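PDB 4XWW: DR2417 from Deinococcus radiodurans, which degrades RNA from the 5' end as an exonuclease, possibly with endonuclease activity as well, and probably takes part in rRNA maturation and perhaps mRNA decay. Local coordinates for residues T211-P216 and I410-L415; T389-T394 and K414-L419; A319-L324 and N359-I364; D367-Y370 and R375-A378. One frame throughout, in Å; residues are numbered along the deposited sequence.

Interaction 1 of 4, residues T211-P216 and I410-L415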
# COMPACT_ATOMS: atom_id res chain seq x y z
N THR A 211 -10.80 -7.98 -14.34
CA THR A 211 -10.02 -6.96 -13.65
C THR A 211 -10.86 -5.84 -13.04
O THR A 211 -10.72 -5.49 -11.85
CB THR A 211 -9.00 -6.32 -14.61
OG1 THR A 211 -8.15 -7.35 -15.13
CG2 THR A 211 -8.15 -5.30 -13.87
N ASN A 212 -11.74 -5.28 -13.86
CA ASN A 212 -12.54 -4.13 -13.45
C ASN A 212 -14.00 -4.50 -13.20
O ASN A 212 -14.89 -3.68 -13.35
CB ASN A 212 -12.46 -3.00 -14.49
CG ASN A 212 -11.15 -2.23 -14.42
OD1 ASN A 212 -10.42 -2.30 -13.43
ND2 ASN A 212 -10.86 -1.47 -15.48
N ALA A 213 -14.23 -5.74 -12.78
CA ALA A 213 -15.61 -6.19 -12.62
C ALA A 213 -16.38 -5.46 -11.50
O ALA A 213 -17.60 -5.52 -11.46
CB ALA A 213 -15.64 -7.72 -12.39
N GLU A 214 -15.66 -4.77 -10.60
CA GLU A 214 -16.32 -4.03 -9.52
C GLU A 214 -16.60 -2.58 -9.89
O GLU A 214 -17.21 -1.84 -9.12
CB GLU A 214 -15.48 -4.09 -8.23
CG GLU A 214 -15.36 -5.52 -7.72
CD GLU A 214 -14.74 -5.61 -6.33
OE1 GLU A 214 -15.24 -4.94 -5.40
OE2 GLU A 214 -13.78 -6.39 -6.17
N ARG A 215 -16.18 -2.18 -11.09
CA ARG A 215 -16.36 -0.81 -11.57
C ARG A 215 -17.60 -0.66 -12.45
O ARG A 215 -17.72 -1.30 -13.48
CB ARG A 215 -15.14 -0.36 -12.37
CG ARG A 215 -13.86 -0.30 -11.52
CD ARG A 215 -12.79 0.49 -12.26
NE ARG A 215 -11.45 0.19 -11.77
CZ ARG A 215 -10.33 0.68 -12.32
NH1 ARG A 215 -10.40 1.49 -13.37
NH2 ARG A 215 -9.15 0.35 -11.82
N PRO A 216 -18.55 0.18 -12.02
CA PRO A 216 -19.78 0.35 -12.81
C PRO A 216 -19.49 1.17 -14.05
O PRO A 216 -18.47 1.86 -14.08
CB PRO A 216 -20.73 1.08 -11.85
CG PRO A 216 -20.09 0.96 -10.48
CD PRO A 216 -18.62 0.90 -10.74
N ILE A 410 -15.73 -13.12 -8.51
CA ILE A 410 -17.05 -13.38 -7.94
C ILE A 410 -18.00 -12.25 -8.34
O ILE A 410 -19.17 -12.49 -8.66
CB ILE A 410 -16.96 -13.55 -6.41
CG1 ILE A 410 -16.26 -14.88 -6.10
CG2 ILE A 410 -18.34 -13.50 -5.77
CD1 ILE A 410 -15.94 -15.09 -4.63
N ASN A 411 -17.49 -11.03 -8.39
CA ASN A 411 -18.31 -9.93 -8.85
C ASN A 411 -18.64 -10.01 -10.34
O ASN A 411 -19.71 -9.59 -10.75
CB ASN A 411 -17.66 -8.60 -8.51
CG ASN A 411 -18.01 -8.17 -7.12
OD1 ASN A 411 -19.14 -7.78 -6.87
ND2 ASN A 411 -17.07 -8.32 -6.20
N HIS A 412 -17.74 -10.59 -11.13
CA HIS A 412 -18.01 -10.82 -12.55
C HIS A 412 -19.13 -11.85 -12.69
O HIS A 412 -20.03 -11.72 -13.53
CB HIS A 412 -16.72 -11.29 -13.25
CG HIS A 412 -16.70 -11.08 -14.74
ND1 HIS A 412 -15.56 -11.30 -15.49
CD2 HIS A 412 -17.66 -10.70 -15.61
CE1 HIS A 412 -15.82 -11.06 -16.76
NE2 HIS A 412 -17.08 -10.70 -16.87
N ALA A 413 -19.08 -12.88 -11.85
CA ALA A 413 -20.10 -13.92 -11.85
C ALA A 413 -21.47 -13.33 -11.49
O ALA A 413 -22.48 -13.66 -12.10
CB ALA A 413 -19.71 -15.04 -10.87
N LYS A 414 -21.49 -12.45 -10.49
CA LYS A 414 -22.73 -11.81 -10.06
C LYS A 414 -23.31 -10.91 -11.15
O LYS A 414 -24.53 -10.89 -11.35
CB LYS A 414 -22.50 -10.99 -8.79
CG LYS A 414 -22.26 -11.84 -7.54
CD LYS A 414 -22.13 -10.96 -6.30
CE LYS A 414 -21.64 -11.75 -5.10
NZ LYS A 414 -22.55 -12.88 -4.76
N LEU A 415 -22.44 -10.18 -11.84
CA LEU A 415 -22.87 -9.37 -12.98
C LEU A 415 -23.58 -10.24 -14.02
O LEU A 415 -24.63 -9.87 -14.55
CB LEU A 415 -21.66 -8.67 -13.61
CG LEU A 415 -21.97 -7.82 -14.85
CD1 LEU A 415 -22.89 -6.66 -14.49
CD2 LEU A 415 -20.67 -7.29 -15.46
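Ala-213 and His-412 form the apolar half of this contact, methyl against methylene. CB of Ala-213 lies 3.8 Å from CB of His-412 and no farther from its backbone N, so the loop packs on the helix backbone itself. The imidazole, with CG anti to the backbone N (chi1 -159°), meets the methyl only obliquely; its ND1 is hydrogen-bonded to Ser-210 OG, and Phe-399 packs edge-to-face with it. Ala-213 stands on a type I beta turn running from Asn-212 to Arg-215, closed by Arg-215 N to Asn-212 O at 3.0 Å. This turn follows strand 205-209 of the metallo-beta-lactamase core, soon after Asp-209, the predicted proton donor, while helix 406-417 follows the neighbouring parallel strand 398-402 and the zinc ligand His-403. Polar groups make up the other half, yet they touch without bonding. ND2 of Asn-411 comes 3.6 Å from CG of Glu-214, with the amide and carboxylate planes 21° apart. Their bonds lie elsewhere: Glu-214 OE2 forms a salt bridge with Arg-407 and OE1 bonds Tyr-370 OH of the second subunit, while Asn-411 ND2 bonds both Arg-407 O and Tyr-362 OH of the second subunit, which brings this pair into the dimer interface.

Interaction 2 of 4, residues T389-T394 and K414-L419; sequences TILNLT and KLAQTL
Leu-391 meets Leu-419 and Ala-416 with every carbon from CB to its branch ends except the branch point. Its CB starts the contact, 3.6 Å from CD1 of Leu-419, whose side chain runs across it at about a right angle. With chi1 at -79°, CG stands anti to the carbonyl carbon, which carries the fork over toward the other helix. There CD1 touches two partners, Leu-419 CD1 and Ala-416 CB, each 4.0 Å away, while CD2 rests 3.9 Å from the same Ala-416 methyl. Leu-419 thus meets two successive residues of the other helix: OD1 of Asn-392, the next residue, lies 3.6 Å from its CB, a van der Waals approach of an amide oxygen to a methylene. Hydroxyls bond back to the main chain within each segment. Thr-418 OG1 binds Leu-415 O at 2.8 Å, in the carbonyl plane and on a lone pair, whereas Thr-394 OG1 and Thr-394 N approach Ile-390 O from opposite faces of its plane. Helices 384-394 and 406-417 are joined in the chain by strand 398-402; Leu-391 and Ile-390 also rest on Leu-206 of strand 205-209, and helix 192-201 packs against Leu-393 and Thr-394.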
# COMPACT_ATOMS: atom_id res chain seq x y z
N THR A 389 -21.66 -6.48 -22.10
CA THR A 389 -21.79 -6.52 -23.54
C THR A 389 -21.27 -7.85 -24.08
O THR A 389 -21.92 -8.52 -24.89
CB THR A 389 -21.05 -5.35 -24.20
OG1 THR A 389 -21.80 -4.15 -24.00
CG2 THR A 389 -20.89 -5.58 -25.71
N ILE A 390 -20.10 -8.27 -23.59
CA ILE A 390 -19.53 -9.54 -24.01
C ILE A 390 -20.40 -10.74 -23.59
O ILE A 390 -20.66 -11.65 -24.40
CB ILE A 390 -18.12 -9.71 -23.47
CG1 ILE A 390 -17.23 -8.56 -23.97
CG2 ILE A 390 -17.57 -11.13 -23.86
CD1 ILE A 390 -17.23 -8.40 -25.50
N LEU A 391 -20.84 -10.74 -22.34
CA LEU A 391 -21.73 -11.79 -21.85
C LEU A 391 -23.03 -11.84 -22.66
O LEU A 391 -23.52 -12.91 -22.97
CB LEU A 391 -22.02 -11.60 -20.35
CG LEU A 391 -20.91 -12.08 -19.41
CD1 LEU A 391 -20.86 -11.27 -18.13
CD2 LEU A 391 -21.11 -13.56 -19.08
N ASN A 392 -23.57 -10.68 -23.02
CA ASN A 392 -24.83 -10.64 -23.79
C ASN A 392 -24.65 -11.08 -25.24
O ASN A 392 -25.53 -11.70 -25.82
CB ASN A 392 -25.45 -9.24 -23.76
CG ASN A 392 -26.10 -8.89 -22.41
OD1 ASN A 392 -26.56 -9.77 -21.68
ND2 ASN A 392 -26.13 -7.60 -22.09
N LEU A 393 -23.50 -10.75 -25.82
CA LEU A 393 -23.23 -11.09 -27.21
C LEU A 393 -22.90 -12.58 -27.38
O LEU A 393 -23.28 -13.19 -28.38
CB LEU A 393 -22.07 -10.23 -27.74
CG LEU A 393 -22.39 -8.78 -28.09
CD1 LEU A 393 -21.11 -8.08 -28.52
CD2 LEU A 393 -23.43 -8.73 -29.24
N THR A 394 -22.17 -13.14 -26.42
CA THR A 394 -21.72 -14.53 -26.53
C THR A 394 -22.74 -15.54 -26.03
O THR A 394 -22.75 -16.70 -26.48
CB THR A 394 -20.40 -14.77 -25.80
OG1 THR A 394 -20.50 -14.28 -24.46
CG2 THR A 394 -19.27 -14.05 -26.52
N LYS A 414 -21.49 -12.45 -10.49
CA LYS A 414 -22.73 -11.81 -10.06
C LYS A 414 -23.31 -10.91 -11.15
O LYS A 414 -24.53 -10.89 -11.35
CB LYS A 414 -22.50 -10.99 -8.79
CG LYS A 414 -22.26 -11.84 -7.54
CD LYS A 414 -22.13 -10.96 -6.30
CE LYS A 414 -21.64 -11.75 -5.10
NZ LYS A 414 -22.55 -12.88 -4.76
N LEU A 415 -22.44 -10.18 -11.84
CA LEU A 415 -22.87 -9.37 -12.98
C LEU A 415 -23.58 -10.24 -14.02
O LEU A 415 -24.63 -9.87 -14.55
CB LEU A 415 -21.66 -8.67 -13.61
CG LEU A 415 -21.97 -7.82 -14.85
CD1 LEU A 415 -22.89 -6.66 -14.49
CD2 LEU A 415 -20.67 -7.29 -15.46
N ALA A 416 -23.02 -11.41 -14.29
CA ALA A 416 -23.60 -12.30 -15.29
C ALA A 416 -25.02 -12.71 -14.90
O ALA A 416 -25.90 -12.83 -15.75
CB ALA A 416 -22.71 -13.53 -15.47
N GLN A 417 -25.26 -12.87 -13.60
CA GLN A 417 -26.57 -13.31 -13.11
C GLN A 417 -27.67 -12.27 -13.30
O GLN A 417 -28.85 -12.61 -13.23
CB GLN A 417 -26.47 -13.70 -11.63
CG GLN A 417 -25.75 -15.01 -11.39
CD GLN A 417 -26.38 -16.14 -12.17
OE1 GLN A 417 -27.60 -16.31 -12.17
NE2 GLN A 417 -25.56 -16.91 -12.87
N THR A 418 -27.29 -11.01 -13.54
CA THR A 418 -28.26 -9.91 -13.64
C THR A 418 -28.76 -9.72 -15.07
O THR A 418 -29.72 -8.98 -15.31
CB THR A 418 -27.68 -8.55 -13.14
OG1 THR A 418 -26.69 -8.07 -14.07
CG2 THR A 418 -27.08 -8.64 -11.72
N LEU A 419 -28.10 -10.39 -16.02
CA LEU A 419 -28.37 -10.23 -17.46
C LEU A 419 -29.51 -11.10 -17.99
O LEU A 419 -29.95 -12.03 -17.30
CB LEU A 419 -27.08 -10.50 -18.24
CG LEU A 419 -25.92 -9.64 -17.72
CD1 LEU A 419 -24.64 -9.89 -18.53
CD2 LEU A 419 -26.27 -8.14 -17.69

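Interaction 3 of 4, residues A319-L324 and N359-I364; sequences AVLGRL and NRLYEI. With nucleotides of chain C.
Leu-321 and Leu-361 approach through one methyl each, CD1 to CD1 at 4.4 Å, a loose apolar touch between helices 320-326 and 351-364. The second contact is of a different kind: CD1 of Ile-364 lies 3.8 Å from the carbonyl oxygen of Leu-324. Ile-364 puts CG1 anti to its carbonyl carbon (chi1 -71°) and stays extended beyond, which carries that terminal methyl across to the other backbone. Next outward comes the sheet. Leu-321 and Leu-361 both rest on Val-340 of strand 339-342, Leu-321 reaches Thr-243 of strand 240-243 as well, and Leu-361 touches Val-368 of strand 367-369. The two helices thus pack on the five-stranded parallel sheet of the beta-CASP domain, an alpha/beta layer inserted in the metallo-beta-lactamase fold. Farther from the seam, helix 320-326 turns its N-terminal end to the RNA of chain C. Ala-319, at the N-cap position, brings CB within 3.3 Å of O3' of U5. Val-320 N, whose hydrogen bond is with Thr-311 OG1, lies 3.9 Å from OP1 of U6, though the helix end would probably still favour a phosphate there. The U7 ribose lies over one face of the Arg-323 guanidinium, in a fit too tight to be trusted in detail, while NH1 bonds Met-318 O. On the second helix a salt bridge joins Arg-360 NH1 to Glu-363 OE1 at 2.9 Å.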
# COMPACT_ATOMS: atom_id res chain seq x y z
N ALA A 319 13.57 4.95 -11.60
CA ALA A 319 13.11 5.33 -12.93
C ALA A 319 13.26 6.83 -13.07
O ALA A 319 13.68 7.50 -12.12
CB ALA A 319 11.68 4.89 -13.17
N VAL A 320 12.91 7.36 -14.23
CA VAL A 320 13.24 8.76 -14.51
C VAL A 320 12.45 9.72 -13.63
O VAL A 320 13.05 10.61 -13.00
CB VAL A 320 13.01 9.08 -16.01
CG1 VAL A 320 13.06 10.58 -16.25
CG2 VAL A 320 14.07 8.38 -16.83
N LEU A 321 11.14 9.54 -13.54
CA LEU A 321 10.35 10.42 -12.69
C LEU A 321 10.87 10.38 -11.24
O LEU A 321 11.03 11.42 -10.61
CB LEU A 321 8.88 10.05 -12.75
CG LEU A 321 8.03 10.99 -11.91
CD1 LEU A 321 8.12 12.44 -12.41
CD2 LEU A 321 6.61 10.49 -11.91
N GLY A 322 11.15 9.19 -10.72
CA GLY A 322 11.73 9.07 -9.39
C GLY A 322 12.99 9.88 -9.20
O GLY A 322 13.14 10.61 -8.21
N ARG A 323 13.91 9.79 -10.15
CA ARG A 323 15.14 10.53 -10.01
C ARG A 323 14.90 12.04 -10.13
O ARG A 323 15.52 12.82 -9.41
CB ARG A 323 16.17 10.05 -11.02
CG ARG A 323 16.43 8.57 -10.89
CD ARG A 323 17.78 8.19 -11.41
NE ARG A 323 17.99 8.66 -12.78
CZ ARG A 323 17.56 8.03 -13.87
NH1 ARG A 323 16.88 6.89 -13.76
NH2 ARG A 323 17.82 8.53 -15.07
N LEU A 324 14.00 12.45 -11.01
CA LEU A 324 13.62 13.86 -11.11
C LEU A 324 13.04 14.38 -9.79
O LEU A 324 13.41 15.47 -9.33
CB LEU A 324 12.61 14.07 -12.25
CG LEU A 324 13.15 13.88 -13.66
CD1 LEU A 324 12.02 13.92 -14.67
CD2 LEU A 324 14.16 14.96 -13.96
N ASN A 359 4.39 14.03 -3.36
CA ASN A 359 4.75 15.03 -2.37
C ASN A 359 6.10 15.70 -2.65
O ASN A 359 6.26 16.90 -2.40
CB ASN A 359 4.73 14.43 -0.95
CG ASN A 359 3.33 14.37 -0.39
OD1 ASN A 359 2.63 15.37 -0.37
ND2 ASN A 359 2.89 13.18 0.02
N ARG A 360 7.06 14.95 -3.17
CA ARG A 360 8.34 15.57 -3.51
C ARG A 360 8.17 16.56 -4.67
O ARG A 360 8.81 17.62 -4.66
CB ARG A 360 9.40 14.53 -3.87
CG ARG A 360 9.80 13.60 -2.71
CD ARG A 360 10.67 14.29 -1.69
NE ARG A 360 10.69 13.55 -0.43
CZ ARG A 360 9.79 13.70 0.55
NH1 ARG A 360 8.80 14.57 0.41
NH2 ARG A 360 9.89 12.98 1.66
N LEU A 361 7.35 16.20 -5.65
CA LEU A 361 7.06 17.11 -6.75
C LEU A 361 6.44 18.41 -6.22
O LEU A 361 6.86 19.49 -6.60
CB LEU A 361 6.14 16.46 -7.79
CG LEU A 361 6.79 15.28 -8.50
CD1 LEU A 361 5.74 14.50 -9.34
CD2 LEU A 361 7.96 15.76 -9.37
N TYR A 362 5.46 18.30 -5.31
CA TYR A 362 4.84 19.49 -4.73
C TYR A 362 5.86 20.35 -4.00
O TYR A 362 5.80 21.58 -4.06
CB TYR A 362 3.69 19.12 -3.76
CG TYR A 362 2.35 18.93 -4.42
CD1 TYR A 362 1.57 20.03 -4.78
CD2 TYR A 362 1.87 17.66 -4.70
CE1 TYR A 362 0.34 19.87 -5.39
CE2 TYR A 362 0.63 17.49 -5.32
CZ TYR A 362 -0.12 18.59 -5.66
OH TYR A 362 -1.33 18.41 -6.26
N GLU A 363 6.81 19.71 -3.31
CA GLU A 363 7.79 20.48 -2.56
C GLU A 363 8.78 21.19 -3.48
O GLU A 363 9.28 22.27 -3.13
CB GLU A 363 8.51 19.58 -1.55
CG GLU A 363 7.57 19.15 -0.42
CD GLU A 363 8.29 18.52 0.75
OE1 GLU A 363 8.89 17.45 0.56
OE2 GLU A 363 8.24 19.11 1.86
N ILE A 364 9.04 20.61 -4.65
CA ILE A 364 9.91 21.29 -5.61
C ILE A 364 9.18 22.53 -6.13
O ILE A 364 9.80 23.58 -6.37
CB ILE A 364 10.31 20.37 -6.78
CG1 ILE A 364 11.29 19.29 -6.29
CG2 ILE A 364 10.97 21.16 -7.92
CD1 ILE A 364 11.62 18.22 -7.33
P U C 7 19.43 2.63 -15.91
OP1 U C 7 18.56 3.31 -16.90
OP2 U C 7 20.25 1.46 -16.33
O5' U C 7 20.39 3.70 -15.25
C5' U C 7 19.89 4.96 -14.78
C4' U C 7 20.50 5.31 -13.44
O4' U C 7 21.91 4.97 -13.46
C3' U C 7 20.44 6.79 -13.07
O3' U C 7 20.38 6.93 -11.65
C2' U C 7 21.77 7.31 -13.61
O2' U C 7 22.20 8.49 -12.96
C1' U C 7 22.70 6.14 -13.29
N1 U C 7 23.88 6.06 -14.16
C2 U C 7 24.59 7.22 -14.39
O2 U C 7 24.26 8.30 -13.92
N3 U C 7 25.68 7.08 -15.20
C4 U C 7 26.15 5.93 -15.79
O4 U C 7 27.16 5.97 -16.49
C5 U C 7 25.37 4.76 -15.50
C6 U C 7 24.30 4.86 -14.71
P U C 6 13.63 2.84 -16.39
OP1 U C 6 13.92 4.30 -16.38
OP2 U C 6 13.32 2.13 -17.66
O5' U C 6 14.87 2.08 -15.74
C5' U C 6 15.30 2.34 -14.42
C4' U C 6 16.33 1.33 -13.97
O4' U C 6 15.73 0.00 -13.95
C3' U C 6 17.53 1.17 -14.89
O3' U C 6 18.51 2.16 -14.69
C2' U C 6 18.00 -0.25 -14.59
O2' U C 6 18.71 -0.29 -13.37
C1' U C 6 16.66 -0.96 -14.39
N1 U C 6 16.17 -1.57 -15.65
C2 U C 6 16.60 -2.85 -15.95
O2 U C 6 17.35 -3.48 -15.23
N3 U C 6 16.12 -3.37 -17.13
C4 U C 6 15.27 -2.76 -18.03
O4 U C 6 14.92 -3.36 -19.05
C5 U C 6 14.87 -1.44 -17.65
C6 U C 6 15.32 -0.91 -16.51
P U C 5 7.48 0.40 -17.25
OP1 U C 5 6.51 0.78 -16.21
OP2 U C 5 7.58 1.20 -18.49
O5' U C 5 8.93 0.35 -16.59
C5' U C 5 9.51 1.55 -16.08
C4' U C 5 10.43 1.25 -14.92
O4' U C 5 10.20 -0.09 -14.42
C3' U C 5 11.92 1.25 -15.25
O3' U C 5 12.45 2.56 -15.35
C2' U C 5 12.47 0.46 -14.07
O2' U C 5 12.54 1.21 -12.88
C1' U C 5 11.42 -0.64 -13.93
N1 U C 5 11.75 -1.83 -14.72
C2 U C 5 12.62 -2.74 -14.16
O2 U C 5 13.10 -2.59 -13.05
N3 U C 5 12.91 -3.82 -14.94
C4 U C 5 12.44 -4.09 -16.21
O4 U C 5 12.79 -5.12 -16.79
C5 U C 5 11.54 -3.10 -16.73
C6 U C 5 11.24 -2.03 -15.99

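Interaction 4 of 4, residues D367-Y370 and R375-A378; sequences DVVY and RVHA. With nucleotides of chain C.
Val-369 and Val-376 touch through one methyl each, CG1 of one 4.3 Å from CG1 of the other, while Tyr-370 offers the contact its backbone: CG2 of Val-376 lies 4.2 Å from Tyr-370 CA. One torsion serves both touches. With chi1 of Val-376 at -68°, CG1 is anti to the carbonyl carbon and CG2 falls between the backbone N and that carbon, which turns one methyl to Val-369 and the other to the backbone of Tyr-370. The CB of Tyr-370 points away from Val-376, and the ring has Val-368 CG1 at its edge, in plane. Its hydroxyl bonds Tyr-362 OH and, across the dimer, Glu-214 OE1 of the second subunit.

Strand 367-369 is an outermost strand of the parallel beta-CASP sheet, paired with strand 339-342 through backbone bonds of Asp-367 and Val-369. From its end the chain continues through residues 375-378 toward helix 384-394, and Val-376 plugs into the layer between the sheet and Leu-229 and Ile-232 of helix 222-234.

Just past this apolar anchor the chemistry changes. His-377 and Ala-378 belong to the predicted substrate-binding loop, and His-377 does meet the RNA of chain C. Its CG is anti to the backbone N (chi1 180°), and NE2 forms a nearly straight hydrogen bond (2.8 Å, 166°) with O3' of U1, which lies at the ring edge in its plane; either could be the donor. The other ring nitrogen, ND1, bonds Arg-251 NH1, which fixes how the imidazole is turned, and a phosphate of the RNA also packs against it.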
# COMPACT_ATOMS: atom_id res chain seq x y z
N ASP A 367 3.90 22.13 -11.02
CA ASP A 367 2.47 21.86 -11.10
C ASP A 367 2.30 20.37 -11.31
O ASP A 367 2.89 19.80 -12.21
CB ASP A 367 1.83 22.66 -12.23
CG ASP A 367 1.95 24.17 -12.04
OD1 ASP A 367 2.50 24.59 -11.00
OD2 ASP A 367 1.50 24.93 -12.92
N VAL A 368 1.50 19.71 -10.46
CA VAL A 368 1.38 18.26 -10.49
C VAL A 368 -0.04 17.90 -10.90
O VAL A 368 -1.01 18.35 -10.29
CB VAL A 368 1.69 17.60 -9.13
CG1 VAL A 368 1.99 16.12 -9.32
CG2 VAL A 368 2.84 18.32 -8.43
N VAL A 369 -0.13 17.07 -11.93
CA VAL A 369 -1.39 16.76 -12.59
C VAL A 369 -1.61 15.25 -12.60
O VAL A 369 -0.80 14.50 -13.16
CB VAL A 369 -1.39 17.31 -14.04
CG1 VAL A 369 -2.63 16.87 -14.80
CG2 VAL A 369 -1.29 18.83 -14.02
N TYR A 370 -2.71 14.80 -12.00
CA TYR A 370 -3.00 13.35 -11.91
C TYR A 370 -4.48 13.09 -11.68
O TYR A 370 -5.23 14.02 -11.33
CB TYR A 370 -2.19 12.70 -10.79
CG TYR A 370 -2.24 13.50 -9.50
CD1 TYR A 370 -3.36 13.47 -8.67
CD2 TYR A 370 -1.18 14.31 -9.14
CE1 TYR A 370 -3.40 14.23 -7.50
CE2 TYR A 370 -1.20 15.06 -7.98
CZ TYR A 370 -2.32 15.02 -7.16
OH TYR A 370 -2.32 15.80 -6.02
N ARG A 375 -8.65 14.04 -15.60
CA ARG A 375 -8.90 12.72 -16.18
C ARG A 375 -7.87 12.45 -17.25
O ARG A 375 -8.12 12.68 -18.44
CB ARG A 375 -10.31 12.60 -16.77
CG ARG A 375 -10.64 11.13 -17.10
CD ARG A 375 -11.95 10.93 -17.84
NE ARG A 375 -13.09 11.47 -17.10
CZ ARG A 375 -13.76 10.82 -16.17
NH1 ARG A 375 -14.78 11.40 -15.55
NH2 ARG A 375 -13.41 9.58 -15.84
N VAL A 376 -6.70 12.00 -16.82
CA VAL A 376 -5.58 11.84 -17.72
C VAL A 376 -5.14 10.37 -17.83
O VAL A 376 -4.05 10.07 -18.29
CB VAL A 376 -4.39 12.73 -17.30
CG1 VAL A 376 -4.75 14.20 -17.50
CG2 VAL A 376 -3.99 12.47 -15.85
N HIS A 377 -6.01 9.47 -17.40
CA HIS A 377 -5.75 8.04 -17.58
C HIS A 377 -7.04 7.27 -17.80
O HIS A 377 -8.05 7.54 -17.15
CB HIS A 377 -5.03 7.47 -16.36
CG HIS A 377 -4.74 6.00 -16.47
ND1 HIS A 377 -3.81 5.48 -17.35
CD2 HIS A 377 -5.25 4.95 -15.79
CE1 HIS A 377 -3.77 4.17 -17.22
NE2 HIS A 377 -4.63 3.82 -16.27
N ALA A 378 -6.98 6.29 -18.72
CA ALA A 378 -8.04 5.31 -18.90
C ALA A 378 -7.46 3.92 -18.72
O ALA A 378 -6.44 3.59 -19.30
CB ALA A 378 -8.67 5.44 -20.29
O3' U C 1 -4.97 1.35 -14.99

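Interactions 1 and 2 share helix 406-417 and meet directly, His-412 NE2 packing 4.0 Å from Leu-391 CD1; interactions 3 and 4 meet on the beta-CASP sheet, where Leu-361 CB packs 3.8 Å from Val-368 CG2. The first two are partly buried, the last two buried. Interaction 2 is mainly apolar helix packing, its nearest atom about 16 Å from the RNA, whereas interactions 1, 3 and 4 all border the RNA. Interaction 1 adds polar groups that reach tyrosines of interactions 3 and 4 in the second subunit, which joins the metallo-beta-lactamase part of one subunit to the beta-CASP region of the other.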